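Local coordinates for protein MccF (Escherichia coli, PDB 4IIY) that probably acts as a peptidase S66-family hydrolase, a carboxypeptidase-like enzyme that gives its host self-immunity to the antibiotic microcin C7, at residues G92-R97 and L126-Y131; E103-Y106 and C112-S115; A152-Y155 and G159-T162. The protein carries 1 engineered substitution. All coordinates share one frame; numbering follows the deposited sequence.

Contact 1 (G92-R97 and L126-Y131); sequences GTIKER and LPFLDY
Ile94 and Lys95, in the first turn of helix 94-105, meet the ring of Phe128 from the loop before helix 131-136. Ile94 CG2 lies 3.7 Å from Phe128 CE2 and nearly as close to CD2. On the same side of the ring plane, but by the other flank, Lys95 CE comes to 4.0 Å from Phe128 CE1. Both side chains cross the ring at a slant. The Lys95 chain runs extended beyond CG, which carries NZ past the ring to a salt bridge with Asp324 of the second subunit; Phe128 packs on that same Asp324, so the contact is part of the subunit interface. Pro127 CB sits 4.0 Å over the opposite face of the Phe128 ring, toward its rim. The helix start is a capping box: Thr93 OG1 accepts from Glu96 N at 3.0 Å, and Glu96 OE1 takes Thr93 N on its anti lone pair at 2.9 Å. Arg97 NE reaches back to Gly92 O, also 2.9 Å away, standing 48° out of the carbonyl plane, while Arg97 NH2 makes a salt bridge with Glu280 of the second subunit. On the loop side, Tyr131 OH donates to Leu126 O at 2.6 Å, in the carbonyl plane and on a lone pair. Asn102 steadies the loop near the ring, its side chain bonding Phe128 O and Asp130 N, and Asp130 in turn N-caps helix 131-136.

Contact 2 (E103-Y106 and C112-S115); sequences ELVY and CIMS
The C-terminal part of helix 94-105 lies over strand 110-115, closest at Leu104 and Ile113, whose CA atoms are 6.9 Å apart, and no hydrogen bond joins the two segments. Ile113 carries the contact from the strand side. Its CG1 lies anti to the carbonyl carbon (chi1 -65°), and the extended chain beyond it sends CD1 up to the helix, where it meets Leu104 CB at 3.8 Å and Val105 CG2 at 3.8 Å. The same methyl also rests against the backbone N of Val105. The other branch, CG2, faces the end of Leu104, with Leu104 CD1 4.0 Å away, so both branches touch Leu104, and CD1 also reaches Val105. Val105 and Ile113 cross at about a right angle, whereas Leu104 meets the isoleucine at a slant. Cutting Ile113 back to an alanine removes both branches and is likely to open a gap under Leu104 and Val105. Leu104 and Ile113 both touch Phe49 of strand 45-49, and Val105 turns to Ala133 and Ile134 of helix 131-136. This is the helix-on-sheet packing of a beta-alpha-beta crossover, here joining parallel strands 76-79 and 110-115 across the intervening strand 45-49.

Contact 3 (A152-Y155 and G159-T162); sequences AGIY and GLIT
Tyr155, near the end of helix 148-158, lies along the chain that follows the helix. Its CG is anti to the backbone N (chi1 175°), which swings the ring over to the 159-162 side. CB lies 3.7 Å from Leu160 O, and CD1 comes nearer to the same oxygen, at 3.3 Å; the carbonyl oxygen is in the plane of the ring, at its edge, where the C-H bonds point. CE1 goes on to Ile161 CD1, 3.9 Å away, and Gly159 O is 4.0 Å from CE1. At the tip, OH is hydrogen-bonded to Arg240 NH1. Ile161 reaches the ring although its CB points away from the helix: its chain is folded at chi2 (-54°), which brings CD1 back alongside the tyrosine. The backbone closes the same turn. Gly159 N donates to Tyr155 O at 2.8 Å, an i to i+4 bond, and Gly159 then leaves helical geometry with a positive phi of 76°, a conformation that favours glycine. Thr158 OG1 supports the exit, bonded to Ile154 O and to Leu160 N. One residue before the tyrosine, Ile154 CG2 touches two methyls at once, Leu160 CD2 and Thr162 CG2, each 4.1 Å away; Ile154 and Leu160 lie side by side and point the same way. Thr162 OG1 bonds Leu151 O, tying the strand's approach to the helix. The arrangement is the second half of a beta-alpha-beta unit, in which helix 148-158 joins the adjacent parallel strands 140-143 and 162-164: Ile154 and Leu160 both pack on Ile134 of helix 131-136, Leu160 and Thr162 on Ile141 of strand 140-143, and Thr162 pairs through its backbone with Leu347 of the antiparallel edge strand 345-347.

Contacts 1 and 2 use the two ends of helix 94-105, their centres 13 Å apart, and contact 2 is nested in the loop that contact 1 closes. They join where Tyr106 OH lies 2.6 Å from Asp130 OD2, probably a hydrogen bond. Contact 3 follows along the chain and touches contact 1, with Leu129 CD1 4.1 Å from Ile154 CG1; their centres are 16 Å apart. Contacts 2 and 3 come no nearer than about 7 Å between nearest atoms. All three lie away from the predicted catalytic residues and the ligand pocket. The predicted nucleophile position, engineered to Ala145, falls between strand 140-143 and helix 148-158; contact 3 lies toward the C-terminal end of that helix.

Contact 1 (G92-R97 and L126-Y131)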
loop_
_atom_site.group_PDB
_atom_site.type_symbol
_atom_site.label_atom_id
_atom_site.label_comp_id
_atom_site.label_asym_id
_atom_site.label_seq_id
_atom_site.Cartn_x
_atom_site.Cartn_y
_atom_site.Cartn_z
ATOM N N GLY B 92 4.968 -16.363 13.262
ATOM C CA GLY B 92 6.267 -16.392 13.913
ATOM C C GLY B 92 7.092 -15.205 13.468
ATOM O O GLY B 92 6.602 -14.356 12.704
ATOM N N THR B 93 8.334 -15.126 13.932
ATOM C CA THR B 93 9.202 -14.021 13.543
ATOM C C THR B 93 9.494 -14.090 12.045
ATOM O O THR B 93 9.264 -15.105 11.398
ATOM C CB THR B 93 10.540 -14.050 14.295
ATOM O OG1 THR B 93 11.263 -15.217 13.891
ATOM C CG2 THR B 93 10.327 -14.057 15.813
ATOM N N ILE B 94 10.016 -13.003 11.495
ATOM C CA ILE B 94 10.446 -12.988 10.102
ATOM C C ILE B 94 11.356 -14.182 9.783
ATOM O O ILE B 94 11.125 -14.929 8.823
ATOM C CB ILE B 94 11.144 -11.652 9.768
ATOM C CG1 ILE B 94 10.146 -10.504 9.907
ATOM C CG2 ILE B 94 11.742 -11.699 8.363
ATOM C CD1 ILE B 94 10.779 -9.129 9.804
ATOM N N LYS B 95 12.380 -14.375 10.607
ATOM C CA LYS B 95 13.314 -15.472 10.369
ATOM C C LYS B 95 12.702 -16.861 10.540
ATOM O O LYS B 95 13.015 -17.772 9.769
ATOM C CB LYS B 95 14.561 -15.306 11.232
ATOM C CG LYS B 95 15.416 -14.160 10.740
ATOM C CD LYS B 95 16.602 -13.913 11.637
ATOM C CE LYS B 95 17.462 -12.800 11.071
ATOM N NZ LYS B 95 18.577 -12.444 11.984
ATOM N N GLU B 96 11.817 -17.015 11.519
ATOM C CA GLU B 96 11.117 -18.289 11.699
ATOM C C GLU B 96 10.311 -18.642 10.449
ATOM O O GLU B 96 10.294 -19.794 9.999
ATOM C CB GLU B 96 10.189 -18.243 12.917
ATOM C CG GLU B 96 10.898 -18.366 14.262
ATOM C CD GLU B 96 9.934 -18.291 15.442
ATOM O OE1 GLU B 96 9.002 -17.459 15.437
ATOM O OE2 GLU B 96 10.096 -19.084 16.394
ATOM N N ARG B 97 9.628 -17.648 9.885
ATOM C CA ARG B 97 8.796 -17.884 8.711
ATOM C C ARG B 97 9.643 -18.220 7.487
ATOM O O ARG B 97 9.291 -19.102 6.694
ATOM C CB ARG B 97 7.859 -16.701 8.470
ATOM C CG ARG B 97 6.725 -16.637 9.493
ATOM C CD ARG B 97 5.857 -15.411 9.292
ATOM N NE ARG B 97 6.494 -14.204 9.808
ATOM C CZ ARG B 97 6.469 -13.015 9.212
ATOM N NH1 ARG B 97 5.858 -12.848 8.041
ATOM N NH2 ARG B 97 7.069 -11.987 9.793
ATOM N N LEU B 126 11.655 -12.135 2.204
ATOM C CA LEU B 126 12.413 -12.202 0.958
ATOM C C LEU B 126 13.943 -12.172 1.075
ATOM O O LEU B 126 14.608 -12.887 0.341
ATOM C CB LEU B 126 11.880 -11.180 -0.055
ATOM C CG LEU B 126 10.472 -11.515 -0.575
ATOM C CD1 LEU B 126 9.893 -10.336 -1.354
ATOM C CD2 LEU B 126 10.481 -12.774 -1.428
ATOM N N PRO B 127 14.504 -11.373 1.993
ATOM C CA PRO B 127 15.970 -11.406 2.110
ATOM C C PRO B 127 16.524 -12.733 2.636
ATOM O O PRO B 127 17.739 -12.945 2.552
ATOM C CB PRO B 127 16.265 -10.286 3.115
ATOM C CG PRO B 127 15.060 -9.387 3.064
ATOM C CD PRO B 127 13.905 -10.333 2.841
ATOM N N PHE B 128 15.665 -13.609 3.145
ATOM C CA PHE B 128 16.092 -14.774 3.922
ATOM C C PHE B 128 15.768 -16.111 3.261
ATOM O O PHE B 128 16.087 -17.176 3.807
ATOM C CB PHE B 128 15.465 -14.716 5.321
ATOM C CG PHE B 128 15.747 -13.435 6.043
ATOM C CD1 PHE B 128 17.015 -13.183 6.550
ATOM C CD2 PHE B 128 14.765 -12.457 6.180
ATOM C CE1 PHE B 128 17.300 -11.988 7.203
ATOM C CE2 PHE B 128 15.033 -11.266 6.831
ATOM C CZ PHE B 128 16.303 -11.030 7.348
ATOM N N LEU B 129 15.135 -16.077 2.091
ATOM C CA LEU B 129 14.823 -17.322 1.390
ATOM C C LEU B 129 16.070 -17.893 0.741
ATOM O O LEU B 129 16.956 -17.152 0.307
ATOM C CB LEU B 129 13.743 -17.127 0.326
ATOM C CG LEU B 129 12.391 -16.629 0.816
ATOM C CD1 LEU B 129 11.404 -16.658 -0.345
ATOM C CD2 LEU B 129 11.894 -17.492 1.967
ATOM N N ASP B 130 16.125 -19.215 0.649
ATOM C CA ASP B 130 17.296 -19.874 0.080
ATOM C C ASP B 130 17.109 -20.026 -1.423
ATOM O O ASP B 130 16.684 -21.078 -1.909
ATOM C CB ASP B 130 17.513 -21.230 0.754
ATOM C CG ASP B 130 18.880 -21.819 0.459
ATOM O OD1 ASP B 130 19.486 -21.446 -0.567
ATOM O OD2 ASP B 130 19.332 -22.672 1.260
ATOM N N TYR B 131 17.413 -18.958 -2.158
ATOM C CA TYR B 131 17.182 -18.941 -3.600
ATOM C C TYR B 131 18.011 -19.996 -4.323
ATOM O O TYR B 131 17.542 -20.605 -5.274
ATOM C CB TYR B 131 17.408 -17.539 -4.184
ATOM C CG TYR B 131 16.426 -16.570 -3.583
ATOM C CD1 TYR B 131 15.084 -16.637 -3.915
ATOM C CD2 TYR B 131 16.819 -15.640 -2.640
ATOM C CE1 TYR B 131 14.158 -15.787 -3.346
ATOM C CE2 TYR B 131 15.897 -14.783 -2.057
ATOM C CZ TYR B 131 14.565 -14.861 -2.412
ATOM O OH TYR B 131 13.628 -14.024 -1.841
#

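Contact 2 (E103-Y106 and C112-S115)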
loop_
_atom_site.group_PDB
_atom_site.type_symbol
_atom_site.label_atom_id
_atom_site.label_comp_id
_atom_site.label_asym_id
_atom_site.label_seq_id
_atom_site.Cartn_x
_atom_site.Cartn_y
_atom_site.Cartn_z
ATOM N N GLU B 103 12.724 -24.974 4.769
ATOM C CA GLU B 103 12.727 -26.383 5.159
ATOM C C GLU B 103 11.889 -27.245 4.219
ATOM O O GLU B 103 12.205 -28.410 3.984
ATOM C CB GLU B 103 12.275 -26.541 6.608
ATOM C CG GLU B 103 13.335 -26.106 7.601
ATOM C CD GLU B 103 12.886 -26.258 9.039
ATOM O OE1 GLU B 103 11.727 -26.663 9.259
ATOM O OE2 GLU B 103 13.690 -25.968 9.949
ATOM N N LEU B 104 10.836 -26.674 3.650
ATOM C CA LEU B 104 10.052 -27.398 2.661
ATOM C C LEU B 104 10.824 -27.530 1.351
ATOM O O LEU B 104 10.769 -28.577 0.703
ATOM C CB LEU B 104 8.690 -26.733 2.442
ATOM C CG LEU B 104 7.802 -26.627 3.685
ATOM C CD1 LEU B 104 6.512 -25.892 3.342
ATOM C CD2 LEU B 104 7.495 -27.992 4.287
ATOM N N VAL B 105 11.545 -26.479 0.964
ATOM C CA VAL B 105 12.377 -26.544 -0.234
ATOM C C VAL B 105 13.435 -27.650 -0.114
ATOM O O VAL B 105 13.769 -28.304 -1.105
ATOM C CB VAL B 105 13.052 -25.181 -0.528
ATOM C CG1 VAL B 105 14.016 -25.296 -1.707
ATOM C CG2 VAL B 105 11.989 -24.103 -0.779
ATOM N N TYR B 106 13.939 -27.861 1.102
ATOM C CA TYR B 106 15.012 -28.834 1.332
ATOM C C TYR B 106 14.522 -30.279 1.328
ATOM O O TYR B 106 15.328 -31.210 1.301
ATOM C CB TYR B 106 15.692 -28.576 2.679
ATOM C CG TYR B 106 16.322 -27.215 2.848
ATOM C CD1 TYR B 106 16.797 -26.498 1.758
ATOM C CD2 TYR B 106 16.445 -26.650 4.110
ATOM C CE1 TYR B 106 17.374 -25.243 1.928
ATOM C CE2 TYR B 106 17.012 -25.406 4.287
ATOM C CZ TYR B 106 17.479 -24.708 3.194
ATOM O OH TYR B 106 18.052 -23.469 3.357
ATOM N N CYS B 112 5.059 -30.062 -4.262
ATOM C CA CYS B 112 4.309 -28.806 -4.265
ATOM C C CYS B 112 4.382 -28.172 -2.887
ATOM O O CYS B 112 4.151 -28.844 -1.875
ATOM C CB CYS B 112 2.850 -29.066 -4.661
ATOM S SG CYS B 112 1.724 -27.658 -4.513
ATOM N N ILE B 113 4.734 -26.889 -2.862
ATOM C CA ILE B 113 4.758 -26.083 -1.645
ATOM C C ILE B 113 3.596 -25.095 -1.720
ATOM O O ILE B 113 3.563 -24.238 -2.608
ATOM C CB ILE B 113 6.103 -25.344 -1.499
ATOM C CG1 ILE B 113 7.239 -26.359 -1.317
ATOM C CG2 ILE B 113 6.067 -24.365 -0.335
ATOM C CD1 ILE B 113 8.627 -25.738 -1.276
ATOM N N MET B 114 2.643 -25.247 -0.802
ATOM C CA MET B 114 1.362 -24.549 -0.843
ATOM C C MET B 114 1.173 -23.660 0.382
ATOM O O MET B 114 1.358 -24.099 1.519
ATOM C CB MET B 114 0.226 -25.579 -0.903
ATOM C CG MET B 114 -1.182 -24.984 -0.891
ATOM S SD MET B 114 -2.479 -26.256 -0.943
ATOM C CE MET B 114 -2.295 -26.841 -2.633
ATOM N N SER B 115 0.803 -22.405 0.153
ATOM C CA SER B 115 0.474 -21.502 1.238
ATOM C C SER B 115 -0.741 -21.989 2.012
ATOM O O SER B 115 -1.693 -22.474 1.405
ATOM C CB SER B 115 0.188 -20.126 0.646
ATOM O OG SER B 115 -0.254 -19.222 1.632
#

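Contact 3 (A152-Y155 and G159-T162)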
loop_
_atom_site.group_PDB
_atom_site.type_symbol
_atom_site.label_atom_id
_atom_site.label_comp_id
_atom_site.label_asym_id
_atom_site.label_seq_id
_atom_site.Cartn_x
_atom_site.Cartn_y
_atom_site.Cartn_z
ATOM N N ALA B 152 6.115 -13.575 -6.704
ATOM C CA ALA B 152 6.793 -12.615 -7.567
ATOM C C ALA B 152 8.283 -12.519 -7.228
ATOM O O ALA B 152 9.130 -12.458 -8.126
ATOM C CB ALA B 152 6.126 -11.253 -7.466
ATOM N N GLY B 153 8.609 -12.484 -5.943
ATOM C CA GLY B 153 9.992 -12.372 -5.526
ATOM C C GLY B 153 10.839 -13.564 -5.941
ATOM O O GLY B 153 11.984 -13.414 -6.376
ATOM N N ILE B 154 10.286 -14.763 -5.814
ATOM C CA ILE B 154 10.985 -15.971 -6.235
ATOM C C ILE B 154 11.198 -15.960 -7.746
ATOM O O ILE B 154 12.285 -16.287 -8.232
ATOM C CB ILE B 154 10.244 -17.240 -5.761
ATOM C CG1 ILE B 154 10.394 -17.383 -4.245
ATOM C CG2 ILE B 154 10.761 -18.472 -6.483
ATOM C CD1 ILE B 154 9.504 -18.442 -3.619
ATOM N N TYR B 155 10.184 -15.565 -8.500
ATOM C CA TYR B 155 10.343 -15.445 -9.948
ATOM C C TYR B 155 11.450 -14.445 -10.304
ATOM O O TYR B 155 12.311 -14.715 -11.151
ATOM C CB TYR B 155 9.013 -15.040 -10.601
ATOM C CG TYR B 155 9.127 -14.770 -12.082
ATOM C CD1 TYR B 155 9.284 -15.804 -12.990
ATOM C CD2 TYR B 155 9.102 -13.467 -12.572
ATOM C CE1 TYR B 155 9.400 -15.546 -14.350
ATOM C CE2 TYR B 155 9.212 -13.203 -13.926
ATOM C CZ TYR B 155 9.359 -14.248 -14.809
ATOM O OH TYR B 155 9.473 -13.969 -16.158
ATOM N N GLY B 159 13.778 -16.995 -11.788
ATOM C CA GLY B 159 13.128 -17.332 -13.039
ATOM C C GLY B 159 12.171 -18.508 -12.962
ATOM O O GLY B 159 11.620 -18.910 -13.989
ATOM N N LEU B 160 11.965 -19.059 -11.766
ATOM C CA LEU B 160 11.021 -20.161 -11.580
ATOM C C LEU B 160 9.585 -19.730 -11.862
ATOM O O LEU B 160 9.126 -18.695 -11.374
ATOM C CB LEU B 160 11.113 -20.693 -10.153
ATOM C CG LEU B 160 10.162 -21.827 -9.760
ATOM C CD1 LEU B 160 10.401 -23.083 -10.603
ATOM C CD2 LEU B 160 10.323 -22.138 -8.283
ATOM N N ILE B 161 8.879 -20.526 -12.652
ATOM C CA ILE B 161 7.463 -20.291 -12.889
ATOM C C ILE B 161 6.676 -20.794 -11.684
ATOM O O ILE B 161 6.631 -21.999 -11.407
ATOM C CB ILE B 161 6.990 -20.972 -14.183
ATOM C CG1 ILE B 161 7.805 -20.445 -15.376
ATOM C CG2 ILE B 161 5.490 -20.769 -14.371
ATOM C CD1 ILE B 161 7.815 -18.929 -15.509
ATOM N N THR B 162 6.121 -19.837 -10.938
ATOM C CA THR B 162 5.277 -20.090 -9.771
ATOM C C THR B 162 3.805 -19.858 -10.144
ATOM O O THR B 162 3.504 -19.428 -11.261
ATOM C CB THR B 162 5.664 -19.177 -8.590
ATOM O OG1 THR B 162 5.384 -17.808 -8.913
ATOM C CG2 THR B 162 7.133 -19.340 -8.244
#